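Local coordinates for protein GH127 beta-L-arabinofuranoside (Geobacillus stearothermophilus, PDB 4QK0) that probably hydrolyses beta-L-arabinofuranosides, as a beta-L-arabinofuranosidase of glycoside hydrolase family 127, at residues Val16-Val30 against Ala418-Leu430. Numbering follows the deposited sequence.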
ATOM      1  N   VAL A  16       1.742  38.186  24.889  1.00 49.32           N
ATOM      2  CA  VAL A  16       2.937  37.753  24.144  1.00 44.16           C
ATOM      3  C   VAL A  16       2.968  38.413  22.794  1.00 42.43           C
ATOM      4  O   VAL A  16       2.009  38.318  22.090  1.00 42.40           O
ATOM      5  CB  VAL A  16       2.923  36.230  23.925  1.00 42.08           C
ATOM      6  CG1 VAL A  16       4.115  35.773  23.128  1.00 41.53           C
ATOM      7  CG2 VAL A  16       2.876  35.494  25.255  1.00 42.94           C
ATOM      8  N   ASN A  17       4.066  39.083  22.441  1.00 45.35           N
ATOM      9  CA  ASN A  17       4.259  39.627  21.102  1.00 42.34           C
ATOM     10  C   ASN A  17       5.331  38.876  20.393  1.00 41.95           C
ATOM     11  O   ASN A  17       6.466  38.715  20.891  1.00 39.89           O
ATOM     12  CB  ASN A  17       4.673  41.101  21.113  1.00 43.77           C
ATOM     13  CG  ASN A  17       3.681  41.960  21.849  1.00 48.83           C
ATOM     14  OD1 ASN A  17       2.474  41.863  21.637  1.00 52.69           O
ATOM     15  ND2 ASN A  17       4.173  42.767  22.759  1.00 55.66           N
ATOM     16  N   LEU A  18       4.998  38.457  19.193  1.00 42.43           N
ATOM     17  CA  LEU A  18       6.002  37.859  18.332  1.00 46.75           C
ATOM     18  C   LEU A  18       6.938  38.908  17.772  1.00 47.10           C
ATOM     19  O   LEU A  18       6.482  39.918  17.321  1.00 52.69           O
ATOM     20  CB  LEU A  18       5.332  37.236  17.162  1.00 45.88           C
ATOM     21  CG  LEU A  18       5.144  35.751  17.167  1.00 51.32           C
ATOM     22  CD1 LEU A  18       4.612  35.484  15.785  1.00 57.89           C
ATOM     23  CD2 LEU A  18       6.436  34.983  17.343  1.00 51.41           C
ATOM     24  N   LYS A  19       8.234  38.659  17.779  1.00 44.53           N
ATOM     25  CA  LYS A  19       9.175  39.581  17.180  1.00 43.91           C
ATOM     26  C   LYS A  19      10.197  38.768  16.394  1.00 42.16           C
ATOM     27  O   LYS A  19      11.380  38.886  16.604  1.00 40.17           O
ATOM     28  CB  LYS A  19       9.952  40.381  18.264  1.00 48.89           C
ATOM     29  CG  LYS A  19       9.258  41.399  19.163  1.00 57.25           C
ATOM     30  CD  LYS A  19      10.321  42.196  20.045  1.00 65.51           C
ATOM     31  CE  LYS A  19      11.277  41.440  21.051  1.00 70.40           C
ATOM     32  NZ  LYS A  19      12.355  40.543  20.496  1.00 65.07           N
ATOM     33  N   ASP A  20       9.768  37.874  15.529  1.00 44.27           N
ATOM     34  CA  ASP A  20      10.757  37.019  14.878  1.00 44.17           C
ATOM     35  C   ASP A  20      10.631  37.180  13.371  1.00 41.71           C
ATOM     36  O   ASP A  20       9.984  38.095  12.915  1.00 44.74           O
ATOM     37  CB  ASP A  20      10.607  35.564  15.344  1.00 44.08           C
ATOM     38  CG  ASP A  20       9.582  34.815  14.566  1.00 43.59           C
ATOM     39  OD1 ASP A  20       8.632  35.482  14.050  1.00 40.69           O
ATOM     40  OD2 ASP A  20       9.747  33.566  14.454  1.00 44.33           O
ATOM     41  N   GLN A  21      11.301  36.335  12.617  1.00 43.82           N
ATOM     42  CA  GLN A  21      11.143  36.319  11.166  1.00 45.52           C
ATOM     43  C   GLN A  21      10.296  35.127  10.767  1.00 41.20           C
ATOM     44  O   GLN A  21       9.331  35.252  10.021  1.00 38.80           O
ATOM     45  CB  GLN A  21      12.500  36.168  10.493  1.00 52.19           C
ATOM     46  CG  GLN A  21      13.409  37.381  10.599  1.00 60.91           C
ATOM     47  CD  GLN A  21      12.743  38.639  10.076  1.00 66.43           C
ATOM     48  OE1 GLN A  21      12.166  39.384  10.856  1.00 75.69           O
ATOM     49  NE2 GLN A  21      12.795  38.872   8.762  1.00 70.33           N
ATOM     50  N   PHE A  22      10.647  33.976  11.314  1.00 35.65           N
ATOM     51  CA  PHE A  22      10.064  32.734  10.901  1.00 32.98           C
ATOM     52  C   PHE A  22       8.547  32.670  11.110  1.00 31.89           C
ATOM     53  O   PHE A  22       7.801  32.505  10.138  1.00 25.63           O
ATOM     54  CB  PHE A  22      10.808  31.578  11.622  1.00 33.98           C
ATOM     55  CG  PHE A  22      10.468  30.228  11.097  1.00 32.22           C
ATOM     56  CD1 PHE A  22      11.082  29.745   9.944  1.00 30.40           C
ATOM     57  CD2 PHE A  22       9.482  29.466  11.704  1.00 29.12           C
ATOM     58  CE1 PHE A  22      10.748  28.496   9.453  1.00 29.65           C
ATOM     59  CE2 PHE A  22       9.151  28.222  11.207  1.00 29.02           C
ATOM     60  CZ  PHE A  22       9.778  27.739  10.075  1.00 28.65           C
ATOM     61  N   TRP A  23       8.066  32.776  12.362  1.00 28.60           N
ATOM     62  CA  TRP A  23       6.614  32.697  12.601  1.00 28.20           C
ATOM     63  C   TRP A  23       5.866  33.942  12.179  1.00 26.50           C
ATOM     64  O   TRP A  23       4.727  33.869  11.739  1.00 27.82           O
ATOM     65  CB  TRP A  23       6.289  32.335  14.034  1.00 28.98           C
ATOM     66  CG  TRP A  23       6.740  30.976  14.339  1.00 29.55           C
ATOM     67  CD1 TRP A  23       7.810  30.618  15.101  1.00 28.57           C
ATOM     68  CD2 TRP A  23       6.176  29.767  13.849  1.00 26.46           C
ATOM     69  NE1 TRP A  23       7.941  29.275  15.129  1.00 27.35           N
ATOM     70  CE2 TRP A  23       6.935  28.715  14.388  1.00 25.41           C
ATOM     71  CE3 TRP A  23       5.104  29.480  13.019  1.00 25.43           C
ATOM     72  CZ2 TRP A  23       6.676  27.378  14.103  1.00 27.78           C
ATOM     73  CZ3 TRP A  23       4.826  28.137  12.737  1.00 29.10           C
ATOM     74  CH2 TRP A  23       5.614  27.105  13.268  1.00 25.85           C
ATOM     75  N   LYS A  24       6.527  35.077  12.224  1.00 32.70           N
ATOM     76  CA  LYS A  24       5.873  36.311  11.822  1.00 34.92           C
ATOM     77  C   LYS A  24       5.483  36.257  10.368  1.00 30.92           C
ATOM     78  O   LYS A  24       4.347  36.630  10.000  1.00 32.56           O
ATOM     79  CB  LYS A  24       6.776  37.523  12.053  1.00 47.32           C
ATOM     80  CG  LYS A  24       6.006  38.851  12.057  1.00 55.53           C
ATOM     81  CD  LYS A  24       6.904  40.042  12.384  1.00 67.37           C
ATOM     82  CE  LYS A  24       7.767  40.448  11.179  1.00 74.20           C
ATOM     83  NZ  LYS A  24       6.972  41.105  10.089  1.00 80.67           N
ATOM     84  N   ARG A  25       6.385  35.763   9.531  1.00 27.08           N
ATOM     85  CA  ARG A  25       6.054  35.558   8.113  1.00 27.76           C
ATOM     86  C   ARG A  25       4.810  34.666   7.934  1.00 26.46           C
ATOM     87  O   ARG A  25       3.913  34.977   7.132  1.00 30.16           O
ATOM     88  CB  ARG A  25       7.269  35.007   7.352  1.00 30.94           C
ATOM     89  CG  ARG A  25       7.185  35.183   5.828  1.00 32.86           C
ATOM     90  CD  ARG A  25       8.149  34.252   5.107  1.00 31.49           C
ATOM     91  NE  ARG A  25       7.731  32.877   5.255  1.00 29.62           N
ATOM     92  CZ  ARG A  25       6.790  32.286   4.530  1.00 30.39           C
ATOM     93  NH1 ARG A  25       6.119  32.942   3.581  1.00 30.96           N
ATOM     94  NH2 ARG A  25       6.537  30.996   4.729  1.00 30.96           N
ATOM     95  N   TYR A  26       4.696  33.590   8.711  1.00 25.80           N
ATOM     96  CA  TYR A  26       3.533  32.679   8.577  1.00 25.67           C
ATOM     97  C   TYR A  26       2.241  33.330   9.018  1.00 24.99           C
ATOM     98  O   TYR A  26       1.168  33.160   8.402  1.00 24.26           O
ATOM     99  CB  TYR A  26       3.757  31.380   9.371  1.00 26.37           C
ATOM    100  CG  TYR A  26       4.595  30.321   8.653  1.00 25.49           C
ATOM    101  CD1 TYR A  26       4.071  29.623   7.580  1.00 24.47           C
ATOM    102  CD2 TYR A  26       5.852  29.986   9.083  1.00 26.34           C
ATOM    103  CE1 TYR A  26       4.802  28.656   6.913  1.00 23.65           C
ATOM    104  CE2 TYR A  26       6.582  28.993   8.441  1.00 31.18           C
ATOM    105  CZ  TYR A  26       6.017  28.332   7.330  1.00 25.90           C
ATOM    106  OH  TYR A  26       6.719  27.383   6.663  1.00 27.79           O
ATOM    107  N   ILE A  27       2.323  34.094  10.092  1.00 24.57           N
ATOM    108  CA  ILE A  27       1.137  34.835  10.564  1.00 25.52           C
ATOM    109  C   ILE A  27       0.670  35.840   9.536  1.00 23.30           C
ATOM    110  O   ILE A  27      -0.512  35.952   9.283  1.00 25.79           O
ATOM    111  CB  ILE A  27       1.407  35.511  11.926  1.00 30.00           C
ATOM    112  CG1 ILE A  27       1.623  34.409  12.952  1.00 33.37           C
ATOM    113  CG2 ILE A  27       0.244  36.393  12.344  1.00 28.83           C
ATOM    114  CD1 ILE A  27       1.546  34.864  14.378  1.00 35.69           C
ATOM    115  N   ASP A  28       1.600  36.543   8.936  1.00 25.66           N
ATOM    116  CA  ASP A  28       1.261  37.477   7.872  1.00 31.80           C
ATOM    117  C   ASP A  28       0.589  36.800   6.718  1.00 30.77           C
ATOM    118  O   ASP A  28      -0.372  37.338   6.151  1.00 31.25           O
ATOM    119  CB  ASP A  28       2.501  38.240   7.385  1.00 33.51           C
ATOM    120  CG  ASP A  28       3.053  39.213   8.470  1.00 39.95           C
ATOM    121  OD1 ASP A  28       2.286  39.570   9.402  1.00 41.47           O
ATOM    122  OD2 ASP A  28       4.253  39.628   8.396  1.00 54.61           O
ATOM    123  N   VAL A  29       1.093  35.618   6.353  1.00 31.65           N
ATOM    124  CA  VAL A  29       0.452  34.829   5.296  1.00 27.03           C
ATOM    125  C   VAL A  29      -0.948  34.424   5.698  1.00 26.34           C
ATOM    126  O   VAL A  29      -1.896  34.496   4.891  1.00 25.46           O
ATOM    127  CB  VAL A  29       1.299  33.592   4.937  1.00 28.60           C
ATOM    128  CG1 VAL A  29       0.485  32.594   4.151  1.00 27.55           C
ATOM    129  CG2 VAL A  29       2.520  34.025   4.131  1.00 30.76           C
ATOM    130  N   VAL A  30      -1.119  33.955   6.925  1.00 23.65           N
ATOM    131  CA  VAL A  30      -2.483  33.593   7.356  1.00 23.53           C
ATOM    132  C   VAL A  30      -3.423  34.789   7.327  1.00 23.20           C
ATOM    133  O   VAL A  30      -4.592  34.677   6.932  1.00 23.28           O
ATOM    134  CB  VAL A  30      -2.450  32.985   8.794  1.00 23.89           C
ATOM    135  CG1 VAL A  30      -3.846  32.878   9.381  1.00 25.22           C
ATOM    136  CG2 VAL A  30      -1.842  31.614   8.777  1.00 24.01           C
ATOM    137  N   ALA A 418      -4.493  27.696   9.935  1.00 27.90           N
ATOM    138  CA  ALA A 418      -4.620  29.095  10.318  1.00 27.78           C
ATOM    139  C   ALA A 418      -4.786  29.263  11.828  1.00 27.46           C
ATOM    140  O   ALA A 418      -4.156  30.139  12.400  1.00 29.02           O
ATOM    141  CB  ALA A 418      -5.807  29.726   9.627  1.00 26.94           C
ATOM    142  N   ARG A 419      -5.673  28.482  12.460  1.00 26.86           N
ATOM    143  CA  ARG A 419      -5.931  28.701  13.890  1.00 28.20           C
ATOM    144  C   ARG A 419      -4.728  28.358  14.719  1.00 27.42           C
ATOM    145  O   ARG A 419      -4.459  29.060  15.685  1.00 31.02           O
ATOM    146  CB  ARG A 419      -7.185  28.017  14.394  1.00 26.70           C
ATOM    147  CG  ARG A 419      -7.162  26.512  14.432  1.00 29.98           C
ATOM    148  CD  ARG A 419      -8.511  26.017  14.933  1.00 32.92           C
ATOM    149  NE  ARG A 419      -8.540  24.573  15.021  1.00 31.67           N
ATOM    150  CZ  ARG A 419      -9.088  23.874  16.004  1.00 34.04           C
ATOM    151  NH1 ARG A 419      -9.657  24.474  17.053  1.00 33.68           N
ATOM    152  NH2 ARG A 419      -9.049  22.544  15.949  1.00 34.58           N
ATOM    153  N   LEU A 420      -3.946  27.363  14.314  1.00 25.45           N
ATOM    154  CA  LEU A 420      -2.706  27.093  15.026  1.00 25.19           C
ATOM    155  C   LEU A 420      -1.626  28.174  14.847  1.00 28.34           C
ATOM    156  O   LEU A 420      -1.004  28.678  15.829  1.00 30.18           O
ATOM    157  CB  LEU A 420      -2.129  25.750  14.603  1.00 24.64           C
ATOM    158  CG  LEU A 420      -0.771  25.419  15.217  1.00 25.01           C
ATOM    159  CD1 LEU A 420      -0.893  25.341  16.731  1.00 27.30           C
ATOM    160  CD2 LEU A 420      -0.262  24.094  14.704  1.00 27.49           C
ATOM    161  N   ILE A 421      -1.355  28.527  13.594  1.00 27.83           N
ATOM    162  CA  ILE A 421      -0.293  29.469  13.293  1.00 26.08           C
ATOM    163  C   ILE A 421      -0.613  30.782  13.960  1.00 27.31           C
ATOM    164  O   ILE A 421       0.267  31.439  14.518  1.00 26.26           O
ATOM    165  CB  ILE A 421      -0.158  29.656  11.760  1.00 27.56           C
ATOM    166  CG1 ILE A 421       0.579  28.449  11.147  1.00 29.77           C
ATOM    167  CG2 ILE A 421       0.613  30.913  11.424  1.00 26.86           C
ATOM    168  CD1 ILE A 421       0.551  28.423   9.644  1.00 31.76           C
ATOM    169  N   ALA A 422      -1.876  31.195  13.868  1.00 27.90           N
ATOM    170  CA  ALA A 422      -2.279  32.505  14.406  1.00 29.32           C
ATOM    171  C   ALA A 422      -2.149  32.561  15.929  1.00 30.45           C
ATOM    172  O   ALA A 422      -1.985  33.635  16.492  1.00 28.10           O
ATOM    173  CB  ALA A 422      -3.699  32.866  13.991  1.00 28.13           C
ATOM    174  N   SER A 423      -2.200  31.401  16.579  1.00 30.44           N
ATOM    175  CA  SER A 423      -2.098  31.344  18.019  1.00 29.76           C
ATOM    176  C   SER A 423      -0.738  30.867  18.480  1.00 29.54           C
ATOM    177  O   SER A 423      -0.605  30.440  19.610  1.00 28.70           O
ATOM    178  CB  SER A 423      -3.210  30.426  18.580  1.00 29.57           C
ATOM    179  OG  SER A 423      -3.069  29.103  18.113  1.00 29.45           O
ATOM    180  N   ILE A 424       0.253  30.879  17.603  1.00 29.57           N
ATOM    181  CA  ILE A 424       1.534  30.323  17.953  1.00 31.57           C
ATOM    182  C   ILE A 424       2.076  30.954  19.242  1.00 31.68           C
ATOM    183  O   ILE A 424       2.769  30.291  20.031  1.00 34.20           O
ATOM    184  CB  ILE A 424       2.550  30.448  16.786  1.00 31.74           C
ATOM    185  CG1 ILE A 424       3.893  29.814  17.120  1.00 34.15           C
ATOM    186  CG2 ILE A 424       2.841  31.867  16.437  1.00 35.20           C
ATOM    187  CD1 ILE A 424       3.816  28.313  17.170  1.00 36.91           C
ATOM    188  N   GLY A 425       1.773  32.221  19.453  1.00 31.10           N
ATOM    189  CA  GLY A 425       2.233  32.937  20.626  1.00 29.16           C
ATOM    190  C   GLY A 425       1.826  32.312  21.935  1.00 28.74           C
ATOM    191  O   GLY A 425       2.558  32.396  22.909  1.00 29.77           O
ATOM    192  N   HIS A 426       0.705  31.610  21.933  1.00 29.30           N
ATOM    193  CA  HIS A 426       0.188  30.955  23.126  1.00 29.38           C
ATOM    194  C   HIS A 426       0.995  29.716  23.509  1.00 29.65           C
ATOM    195  O   HIS A 426       0.775  29.185  24.567  1.00 28.73           O
ATOM    196  CB  HIS A 426      -1.210  30.428  22.918  1.00 30.91           C
ATOM    197  CG  HIS A 426      -2.240  31.456  22.621  1.00 38.13           C
ATOM    198  ND1 HIS A 426      -1.912  32.678  22.086  1.00 42.18           N
ATOM    199  CD2 HIS A 426      -3.596  31.428  22.699  1.00 36.68           C
ATOM    200  CE1 HIS A 426      -3.010  33.378  21.888  1.00 38.70           C
ATOM    201  NE2 HIS A 426      -4.043  32.643  22.252  1.00 36.03           N
ATOM    202  N   TYR A 427       1.904  29.236  22.654  1.00 31.27           N
ATOM    203  CA  TYR A 427       2.645  28.013  22.959  1.00 29.32           C
ATOM    204  C   TYR A 427       4.082  28.266  23.410  1.00 26.97           C
ATOM    205  O   TYR A 427       4.788  27.337  23.779  1.00 28.46           O
ATOM    206  CB  TYR A 427       2.652  27.044  21.724  1.00 28.93           C
ATOM    207  CG  TYR A 427       1.274  26.589  21.337  1.00 27.57           C
ATOM    208  CD1 TYR A 427       0.404  27.445  20.646  1.00 30.59           C
ATOM    209  CD2 TYR A 427       0.795  25.351  21.709  1.00 28.18           C
ATOM    210  CE1 TYR A 427      -0.895  27.061  20.317  1.00 28.48           C
ATOM    211  CE2 TYR A 427      -0.498  24.959  21.387  1.00 28.10           C
ATOM    212  CZ  TYR A 427      -1.325  25.819  20.681  1.00 29.24           C
ATOM    213  OH  TYR A 427      -2.592  25.442  20.346  1.00 28.95           O
ATOM    214  N   ILE A 428       4.557  29.485  23.309  1.00 27.73           N
ATOM    215  CA  ILE A 428       5.973  29.748  23.590  1.00 26.15           C
ATOM    216  C   ILE A 428       6.272  29.624  25.091  1.00 27.07           C
ATOM    217  O   ILE A 428       7.302  29.063  25.464  1.00 27.82           O
ATOM    218  CB  ILE A 428       6.360  31.144  23.090  1.00 28.45           C
ATOM    219  CG1 ILE A 428       6.143  31.237  21.575  1.00 31.65           C
ATOM    220  CG2 ILE A 428       7.818  31.454  23.387  1.00 28.54           C
ATOM    221  CD1 ILE A 428       6.258  32.630  21.027  1.00 31.36           C
ATOM    222  N   TYR A 429       5.405  30.216  25.909  1.00 28.03           N
ATOM    223  CA  TYR A 429       5.654  30.381  27.374  1.00 30.71           C
ATOM    224  C   TYR A 429       4.538  29.774  28.171  1.00 30.14           C
ATOM    225  O   TYR A 429       3.422  29.658  27.682  1.00 30.46           O
ATOM    226  CB  TYR A 429       5.767  31.879  27.768  1.00 29.46           C
ATOM    227  CG  TYR A 429       6.825  32.685  27.006  1.00 26.60           C
ATOM    228  CD1 TYR A 429       8.170  32.636  27.349  1.00 22.98           C
ATOM    229  CD2 TYR A 429       6.457  33.510  25.965  1.00 26.37           C
ATOM    230  CE1 TYR A 429       9.115  33.361  26.642  1.00 23.48           C
ATOM    231  CE2 TYR A 429       7.398  34.247  25.269  1.00 26.20           C
ATOM    232  CZ  TYR A 429       8.719  34.165  25.604  1.00 24.87           C
ATOM    233  OH  TYR A 429       9.650  34.920  24.877  1.00 27.49           O
ATOM    234  N   LEU A 430       4.837  29.343  29.378  1.00 33.01           N
ATOM    235  CA  LEU A 430       3.788  28.992  30.347  1.00 33.58           C
ATOM    236  C   LEU A 430       4.125  29.622  31.718  1.00 35.40           C
ATOM    237  O   LEU A 430       5.171  29.327  32.312  1.00 33.33           O
ATOM    238  CB  LEU A 430       3.656  27.487  30.491  1.00 33.79           C
ATOM    239  CG  LEU A 430       2.634  27.045  31.529  1.00 34.69           C
ATOM    240  CD1 LEU A 430       1.196  27.327  31.093  1.00 35.75           C
ATOM    241  CD2 LEU A 430       2.811  25.561  31.836  1.00 34.22           C
TER
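I424 reaches across to W23 and sets its CG1 over one face of the indole, a CH-pi contact 4.1 Å from the centroid of the five-membered ring and 15° off its normal. F22 CD2 lies over the opposite face, and W23 NE1 is hydrogen-bonded to Y365 OH. Because its chi1 of -178° swings CG1 away from the backbone N, I424 leaves the CG2 branch facing I27 CD1 (3.9 Å) and L18 CD1. Cutting I424 back to an alanine is likely to strip that indole face of its aliphatic cover and open a gap between L18 and I27.

Contacts continue between helices 22-30 and 418-422, whose short axes cross at -138°, 9.3 Å apart. I27 CG1 lies against I421 O (3.6 Å). I421 CG2 touches both Y26 CB and V30 CG2, the latter at 3.7 Å, while V30 CG1 meets A418 CB. These helices belong to the catalytic domain, whose family is of the six-hairpin, (α/α)6-barrel type, and the contact joins its N-terminal helix to the last one before the β-domains. Beyond them, V16 rests CG1 on G425 O (3.7 Å) and CG2 near the Y429 ring.

D20 OD2 caps the helix start, accepting from W23 N (2.8 Å), and OD1 accepts from K24 N, each through a syn lone pair.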